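Local structure of aldehyde dehydrogenase (Listeria monocytogenes, 3K9D) at residues H373-H378 / S395-N400. The protein probably oxidises aldehydes with NAD or NADP as electron acceptor. Residues are numbered along the deposited sequence; the frame is centred on the assembly and turned at random.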
loop_
_atom_site.group_PDB
_atom_site.type_symbol
_atom_site.label_atom_id
_atom_site.label_comp_id
_atom_site.label_asym_id
_atom_site.label_seq_id
_atom_site.Cartn_x
_atom_site.Cartn_y
_atom_site.Cartn_z
ATOM N N HIS A 373 12.821 -10.303 0.077
ATOM C CA HIS A 373 12.108 -11.565 -0.087
ATOM C C HIS A 373 12.348 -12.512 1.109
ATOM O O HIS A 373 11.793 -12.302 2.190
ATOM C CB HIS A 373 12.408 -12.236 -1.443
ATOM C CG HIS A 373 11.286 -13.103 -1.954
ATOM N ND1 HIS A 373 10.633 -14.024 -1.166
ATOM C CD2 HIS A 373 10.707 -13.187 -3.176
ATOM C CE1 HIS A 373 9.684 -14.619 -1.866
ATOM N NE2 HIS A 373 9.708 -14.130 -3.093
ATOM N N THR A 374 13.186 -13.532 0.909
ATOM C CA THR A 374 13.358 -14.639 1.867
ATOM C C THR A 374 14.845 -14.896 2.177
ATOM O O THR A 374 15.701 -14.679 1.325
ATOM C CB THR A 374 12.751 -15.951 1.289
ATOM O OG1 THR A 374 11.433 -15.707 0.806
ATOM C CG2 THR A 374 12.664 -17.035 2.340
ATOM N N LEU A 375 15.127 -15.311 3.412
ATOM C CA LEU A 375 16.386 -15.929 3.814
ATOM C C LEU A 375 15.998 -17.087 4.746
ATOM O O LEU A 375 15.003 -17.008 5.452
ATOM C CB LEU A 375 17.317 -14.920 4.520
ATOM C CG LEU A 375 18.659 -15.416 5.090
ATOM C CD1 LEU A 375 19.745 -14.408 4.950
ATOM C CD2 LEU A 375 18.533 -15.812 6.560
ATOM N N ILE A 376 16.771 -18.168 4.715
ATOM C CA ILE A 376 16.489 -19.362 5.515
ATOM C C ILE A 376 17.680 -19.591 6.455
ATOM O O ILE A 376 18.818 -19.368 6.082
ATOM C CB ILE A 376 16.215 -20.617 4.619
ATOM C CG1 ILE A 376 15.150 -20.339 3.547
ATOM C CG2 ILE A 376 15.809 -21.835 5.474
ATOM C CD1 ILE A 376 15.706 -19.921 2.172
ATOM N N ILE A 377 17.409 -19.956 7.706
ATOM C CA ILE A 377 18.466 -20.289 8.639
ATOM C C ILE A 377 18.126 -21.594 9.372
ATOM O O ILE A 377 16.978 -21.819 9.783
ATOM C CB ILE A 377 18.732 -19.139 9.676
ATOM C CG1 ILE A 377 20.000 -19.445 10.506
ATOM C CG2 ILE A 377 17.513 -18.896 10.553
ATOM C CD1 ILE A 377 20.414 -18.369 11.528
ATOM N N HIS A 378 19.135 -22.450 9.510
ATOM C CA HIS A 378 19.020 -23.666 10.286
ATOM C C HIS A 378 19.967 -23.522 11.436
ATOM O O HIS A 378 21.173 -23.349 11.246
ATOM C CB HIS A 378 19.340 -24.903 9.434
ATOM C CG HIS A 378 18.455 -25.043 8.236
ATOM N ND1 HIS A 378 17.298 -25.793 8.241
ATOM C CD2 HIS A 378 18.558 -24.521 6.990
ATOM C CE1 HIS A 378 16.729 -25.725 7.052
ATOM N NE2 HIS A 378 17.465 -24.945 6.279
ATOM N N SER A 395 11.675 -9.940 4.144
ATOM C CA SER A 395 10.347 -9.822 4.742
ATOM C C SER A 395 9.895 -11.104 5.414
ATOM O O SER A 395 9.009 -11.090 6.278
ATOM C CB SER A 395 9.334 -9.399 3.694
ATOM O OG SER A 395 9.722 -8.157 3.122
ATOM N N ARG A 396 10.497 -12.217 5.011
ATOM C CA ARG A 396 10.202 -13.500 5.637
ATOM C C ARG A 396 11.512 -14.217 5.923
ATOM O O ARG A 396 12.292 -14.489 5.022
ATOM C CB ARG A 396 9.215 -14.349 4.792
ATOM C CG ARG A 396 9.635 -14.576 3.345
ATOM C CD ARG A 396 8.507 -14.991 2.400
ATOM N NE ARG A 396 7.365 -14.083 2.401
ATOM C CZ ARG A 396 7.326 -12.846 1.894
ATOM N NH1 ARG A 396 8.378 -12.293 1.319
ATOM N NH2 ARG A 396 6.195 -12.149 1.970
ATOM N N LEU A 397 11.769 -14.490 7.194
ATOM C CA LEU A 397 12.963 -15.235 7.565
ATOM C C LEU A 397 12.587 -16.593 8.138
ATOM O O LEU A 397 11.948 -16.708 9.174
ATOM C CB LEU A 397 13.836 -14.448 8.536
ATOM C CG LEU A 397 15.346 -14.684 8.446
ATOM C CD1 LEU A 397 16.044 -13.500 9.060
ATOM C CD2 LEU A 397 15.775 -15.950 9.138
ATOM N N LEU A 398 13.012 -17.635 7.448
ATOM C CA LEU A 398 12.551 -18.969 7.784
ATOM C C LEU A 398 13.540 -19.713 8.666
ATOM O O LEU A 398 14.734 -19.696 8.411
ATOM C CB LEU A 398 12.222 -19.733 6.514
ATOM C CG LEU A 398 11.289 -18.934 5.607
ATOM C CD1 LEU A 398 11.160 -19.645 4.303
ATOM C CD2 LEU A 398 9.912 -18.664 6.244
ATOM N N VAL A 399 13.021 -20.320 9.735
ATOM C CA VAL A 399 13.843 -21.060 10.671
ATOM C C VAL A 399 13.458 -22.543 10.646
ATOM O O VAL A 399 12.289 -22.892 10.858
ATOM C CB VAL A 399 13.759 -20.483 12.110
ATOM C CG1 VAL A 399 14.733 -21.200 13.038
ATOM C CG2 VAL A 399 14.041 -18.961 12.116
ATOM N N ASN A 400 14.453 -23.386 10.374
ATOM C CA ASN A 400 14.338 -24.859 10.446
ATOM C C ASN A 400 13.177 -25.426 9.623
ATOM O O ASN A 400 12.346 -26.179 10.129
ATOM C CB ASN A 400 14.262 -25.330 11.911
ATOM C CG ASN A 400 15.528 -25.030 12.690
ATOM O OD1 ASN A 400 16.613 -24.973 12.136
ATOM N ND2 ASN A 400 15.397 -24.877 13.980
#
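I377 is bonded through both backbone N and backbone O to the neighbouring parallel strand: its N donates to L398 O at 2.8 Å and its O accepts from N400 N at 3.0 Å. With L398 N reaching L375 O at 2.9 Å, this is the tight half of the ladder. Toward the N-terminal ends the pairing slackens, and L375 N to R396 O is a weak 3.4 Å bond. There H373 O receives two donors, R396 N almost in line with the carbonyl and S395 N from above its plane.

On one face, L397 CD2 touches both L375 CD2 (3.8 Å) and I377 CG2 (3.7 Å), and V399 CG2 touches I377 CG2; F388 and I385 of helix 382-391 cover this layer. On the other, T374 CG2 meets L398 CD1 at 3.6 Å, while the R396 chain, with CG between backbone N and carbonyl carbon (chi1 54°), runs past T374 OG1. That hydroxyl is hydrogen-bonded to H373 ND1, and the guanidinium continues to G421 O and N433 OD1. The partly exposed end is N400, whose OD1 lies beside H378 CA and ND2 bonds S379 O.

Strand 396-399 pairs in parallel with one from the second subunit, carrying the sheet across the interface. With helix 382-391, strands 374-378 and 396-399, an outermost pair of this chain's parallel sheet, form a beta-alpha-beta unit typical of the aldehyde dehydrogenase catalytic domain.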